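Local coordinates for type III secretion system effector protein ExoU (PDB 4QMK) that is a type III secretion effector of the patatin-like phospholipase family, probably cleaving host phospholipids and localising to the plasma membrane through phosphatidylinositol 4,5-bisphosphate, at residues R228-L233 / P238-L243; A111-G116 / K120-L125. One frame throughout, in Å; residues are numbered along the deposited sequence. Where two conformers were deposited one is given.

Contact 1: residues R228-L233 / P238-L243; sequences RDLEVL and PAIKQL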
# COMPACT_ATOMS: atom_id res chain seq x y z
N ARG A 228 8.78 -1.44 8.21
CA ARG A 228 9.74 -1.32 7.12
C ARG A 228 10.92 -0.47 7.54
O ARG A 228 12.02 -0.71 7.07
CB ARG A 228 9.16 -0.73 5.81
CG ARG A 228 10.05 -1.03 4.59
CD ARG A 228 9.86 -0.10 3.38
NE ARG A 228 8.52 -0.16 2.76
CZ ARG A 228 8.08 -1.16 1.97
NH1 ARG A 228 8.84 -2.22 1.72
NH2 ARG A 228 6.86 -1.10 1.46
N ASP A 229 10.69 0.55 8.37
CA ASP A 229 11.77 1.38 8.83
C ASP A 229 12.71 0.55 9.62
O ASP A 229 13.93 0.66 9.46
CB ASP A 229 11.29 2.51 9.74
CG ASP A 229 10.55 3.56 9.00
OD1 ASP A 229 10.82 3.75 7.78
OD2 ASP A 229 9.66 4.21 9.62
N LEU A 230 12.15 -0.23 10.53
CA LEU A 230 12.96 -1.08 11.38
C LEU A 230 13.83 -2.02 10.55
O LEU A 230 15.03 -2.05 10.74
CB LEU A 230 12.07 -1.84 12.37
CG LEU A 230 11.53 -1.02 13.56
CD1 LEU A 230 10.78 -1.91 14.54
CD2 LEU A 230 12.65 -0.35 14.31
N GLU A 231 13.25 -2.73 9.60
CA GLU A 231 14.02 -3.61 8.71
C GLU A 231 15.20 -2.88 8.05
O GLU A 231 16.33 -3.36 8.09
CB GLU A 231 13.11 -4.18 7.62
CG GLU A 231 13.82 -4.90 6.48
CD GLU A 231 12.91 -4.99 5.25
OE1 GLU A 231 12.74 -3.95 4.56
OE2 GLU A 231 12.37 -6.09 4.97
N VAL A 232 14.92 -1.75 7.43
CA VAL A 232 15.93 -0.92 6.76
C VAL A 232 17.02 -0.44 7.72
O VAL A 232 18.23 -0.59 7.46
CB VAL A 232 15.29 0.31 6.11
CG1 VAL A 232 16.35 1.31 5.71
CG2 VAL A 232 14.46 -0.11 4.89
N LEU A 233 16.59 0.09 8.85
CA LEU A 233 17.50 0.57 9.85
C LEU A 233 18.39 -0.52 10.42
O LEU A 233 19.55 -0.26 10.73
CB LEU A 233 16.70 1.19 10.98
CG LEU A 233 16.06 2.52 10.70
CD1 LEU A 233 15.30 2.98 11.93
CD2 LEU A 233 17.13 3.52 10.33
N PRO A 238 23.12 -2.13 14.13
CA PRO A 238 22.93 -3.38 14.84
C PRO A 238 22.03 -3.31 16.06
O PRO A 238 21.41 -4.30 16.37
CB PRO A 238 24.34 -3.77 15.25
CG PRO A 238 25.23 -3.05 14.30
CD PRO A 238 24.54 -1.77 14.00
N ALA A 239 21.94 -2.17 16.74
CA ALA A 239 21.08 -2.07 17.92
C ALA A 239 19.56 -2.06 17.59
O ALA A 239 18.76 -2.38 18.44
CB ALA A 239 21.44 -0.82 18.73
N ILE A 240 19.20 -1.64 16.38
CA ILE A 240 17.81 -1.64 15.95
C ILE A 240 17.50 -3.02 15.31
O ILE A 240 18.26 -3.53 14.49
CB ILE A 240 17.53 -0.59 14.89
CG1 ILE A 240 18.11 0.79 15.24
CG2 ILE A 240 16.03 -0.48 14.69
CD1 ILE A 240 17.60 1.37 16.53
N LYS A 241 16.35 -3.58 15.66
CA LYS A 241 16.01 -4.93 15.26
C LYS A 241 14.78 -5.01 14.40
O LYS A 241 13.88 -4.21 14.52
CB LYS A 241 15.71 -5.71 16.51
CG LYS A 241 16.91 -6.18 17.29
CD LYS A 241 17.57 -5.16 18.17
CE LYS A 241 18.75 -5.76 18.94
NZ LYS A 241 19.88 -6.24 18.09
N GLN A 242 14.67 -6.02 13.58
CA GLN A 242 13.39 -6.19 12.88
C GLN A 242 12.38 -6.60 13.92
O GLN A 242 12.75 -7.10 14.99
CB GLN A 242 13.47 -7.24 11.81
CG GLN A 242 14.50 -6.94 10.77
CD GLN A 242 14.65 -8.08 9.83
OE1 GLN A 242 13.67 -8.67 9.38
NE2 GLN A 242 15.86 -8.45 9.56
N LEU A 243 11.11 -6.42 13.60
CA LEU A 243 10.07 -6.67 14.60
C LEU A 243 8.92 -7.45 14.03
O LEU A 243 8.49 -7.15 12.91
CB LEU A 243 9.56 -5.34 15.13
CG LEU A 243 8.35 -5.35 16.09
CD1 LEU A 243 8.72 -6.02 17.40
CD2 LEU A 243 7.91 -3.94 16.35
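L230, which meets I240 across the contact, sets CG beside its backbone N, anti to its carbonyl carbon (chi1 -76°). I240 puts CG1 beside its own N (chi1 -47°), and this leaves CG2 anti to N, as the branch facing the helix. The two side chains cross at about a right angle, with L230 CD2 3.4 Å from I240 CG2. The other methyl of L230 serves a different neighbour: CD1 lies 3.7 Å from L243 CB. The two methyls thus meet residues that flank K241 in the sequence. L230 CB also lies 3.7 Å from K241 O. L233, one turn further on, adds its CB at 4.1 Å from I240 CG2. Q242 CG rests 3.9 Å from E231 CA. The contact joins the body of helix 227-236 to the loop leading into strand 242-251 and to the strand's first residues, a helix-to-strand connection of the patatin-like domain. K241 turns its chain to the other side. Its NZ bonds P238 O at 3.0 Å, in the carbonyl plane, and also V97 O. Helix 107-114 adds A114 against L230 and L243. The helix is held to the strand by aliphatic packing, while the K241 ammonium, turned away from helix 227-236, is probably stabilised by the carbonyls of P238 and V97.

Contact 2: residues A111-G116 / K120-L125; sequences ALLASG and KAFTQL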
# COMPACT_ATOMS: atom_id res chain seq x y z
N ALA A 111 8.33 -4.03 20.78
CA ALA A 111 8.51 -2.81 20.01
C ALA A 111 9.57 -1.91 20.66
O ALA A 111 10.47 -1.38 19.96
CB ALA A 111 7.21 -2.08 19.82
N LEU A 112 9.52 -1.77 21.99
CA LEU A 112 10.52 -0.92 22.64
C LEU A 112 11.93 -1.45 22.40
O LEU A 112 12.84 -0.71 22.06
CB LEU A 112 10.23 -0.79 24.12
CG LEU A 112 8.94 -0.04 24.47
CD1 LEU A 112 8.78 0.11 25.98
CD2 LEU A 112 8.95 1.33 23.83
N LEU A 113 12.10 -2.75 22.50
CA LEU A 113 13.44 -3.35 22.29
C LEU A 113 13.89 -3.31 20.83
O LEU A 113 15.02 -3.03 20.57
CB LEU A 113 13.52 -4.77 22.81
CG LEU A 113 13.38 -4.94 24.32
CD1 LEU A 113 13.26 -6.38 24.77
CD2 LEU A 113 14.57 -4.31 24.99
N ALA A 114 12.99 -3.49 19.89
CA ALA A 114 13.38 -3.50 18.53
C ALA A 114 13.88 -2.14 18.12
O ALA A 114 14.67 -2.02 17.18
CB ALA A 114 12.25 -3.95 17.63
N SER A 115 13.40 -1.13 18.83
CA SER A 115 13.75 0.26 18.61
C SER A 115 15.10 0.62 19.16
O SER A 115 15.57 1.76 18.99
CB SER A 115 12.72 1.18 19.26
OG SER A 115 11.49 1.08 18.58
N GLY A 116 15.71 -0.30 19.86
CA GLY A 116 17.06 -0.08 20.34
C GLY A 116 17.16 0.44 21.76
O GLY A 116 18.18 0.96 22.10
N LYS A 120 18.92 -0.45 30.75
CA LYS A 120 18.67 0.53 31.77
C LYS A 120 17.43 1.38 31.45
O LYS A 120 16.52 1.47 32.26
CB LYS A 120 19.96 1.31 31.95
CG LYS A 120 21.12 0.31 31.84
CD LYS A 120 22.22 0.52 32.87
CE LYS A 120 23.22 -0.63 32.87
NZ LYS A 120 24.29 -0.40 33.87
N ALA A 121 17.39 1.96 30.25
CA ALA A 121 16.24 2.75 29.80
C ALA A 121 14.99 1.89 29.89
O ALA A 121 13.99 2.29 30.49
CB ALA A 121 16.46 3.21 28.37
N PHE A 122 15.09 0.68 29.34
CA PHE A 122 14.00 -0.28 29.38
C PHE A 122 13.52 -0.63 30.81
O PHE A 122 12.34 -0.81 31.04
CB PHE A 122 14.35 -1.57 28.60
CG PHE A 122 13.20 -2.53 28.51
CD1 PHE A 122 12.17 -2.28 27.66
CD2 PHE A 122 13.13 -3.63 29.33
CE1 PHE A 122 11.08 -3.12 27.60
CE2 PHE A 122 12.07 -4.51 29.26
CZ PHE A 122 11.02 -4.26 28.39
N THR A 123 14.45 -0.79 31.74
CA THR A 123 14.07 -1.09 33.12
C THR A 123 13.33 0.08 33.76
O THR A 123 12.30 -0.08 34.40
CB THR A 123 15.32 -1.38 33.99
OG1 THR A 123 16.20 -2.27 33.28
CG2 THR A 123 14.90 -1.97 35.31
N GLN A 124 13.87 1.27 33.54
CA GLN A 124 13.31 2.52 34.07
C GLN A 124 11.88 2.71 33.56
O GLN A 124 10.95 2.95 34.34
CB GLN A 124 14.21 3.68 33.58
CG GLN A 124 13.72 5.08 33.87
CD GLN A 124 13.70 5.40 35.34
OE1 GLN A 124 12.76 6.03 35.85
NE2 GLN A 124 14.74 4.98 36.05
N LEU A 125 11.72 2.60 32.25
CA LEU A 125 10.44 2.80 31.63
C LEU A 125 9.41 1.75 32.06
O LEU A 125 8.25 2.08 32.23
CB LEU A 125 10.63 2.81 30.11
CG LEU A 125 9.44 3.07 29.17
CD1 LEU A 125 9.97 3.42 27.79
CD2 LEU A 125 8.51 1.88 29.08
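L113 and F122 cross at about a right angle. L113 brings its CD2 over one face of the F122 ring, 4.1 Å from F122 CD1 and offset toward the rim. L112 comes to the same ring from another direction. Its CB lies at the edge, near the ring plane, 4.3 Å from F122 CE1. Two consecutive leucines therefore hold one phenyl ring, one by its face and one by its edge. F122 points its ring at them because CG is anti to the backbone N (chi1 -174°). L112 and L125 reach toward each other tip to tip, with L112 CD1 3.6 Å from L125 CD2. These pairs pack helix 107-114 against helix 119-127 across a short turn. The first helix follows a GxSxG sequence, consistent with the nucleophile elbow of patatin-like phospholipases. It ends in a Schellman motif, with G116 at positive phi and G116 N bonded to L113 O at 2.9 Å. S115 secures the last turn as well. Its OG donates to A111 O at 3.0 Å, tilted 32° from the carbonyl plane, and its own N reaches that oxygen from the opposite face. M117, in the turn, touches L112, F122 and L125. V85 of helix 81-90 packs on both L113 and F122.

How the contacts relate
Both contacts are buried, but contact 1 is the deeper: its centre lies about 13 Å from the centre of the chain, that of contact 2 about 21 Å. Contact 1 packs a helix on the loop and first residues of a sheet strand, and contact 2 packs two successive helices. Both are apolar across the interface. Contact 1 uses aliphatic groups, whereas contact 2 adds an aromatic ring. They meet at the end of helix 107-114, where K241 N lies 2.8 Å from A114 O, a probable hydrogen bond, and L243 CD2 packs on A111 CA. H199 of helix 183-201 serves both, touching I240 and bonding G116 O.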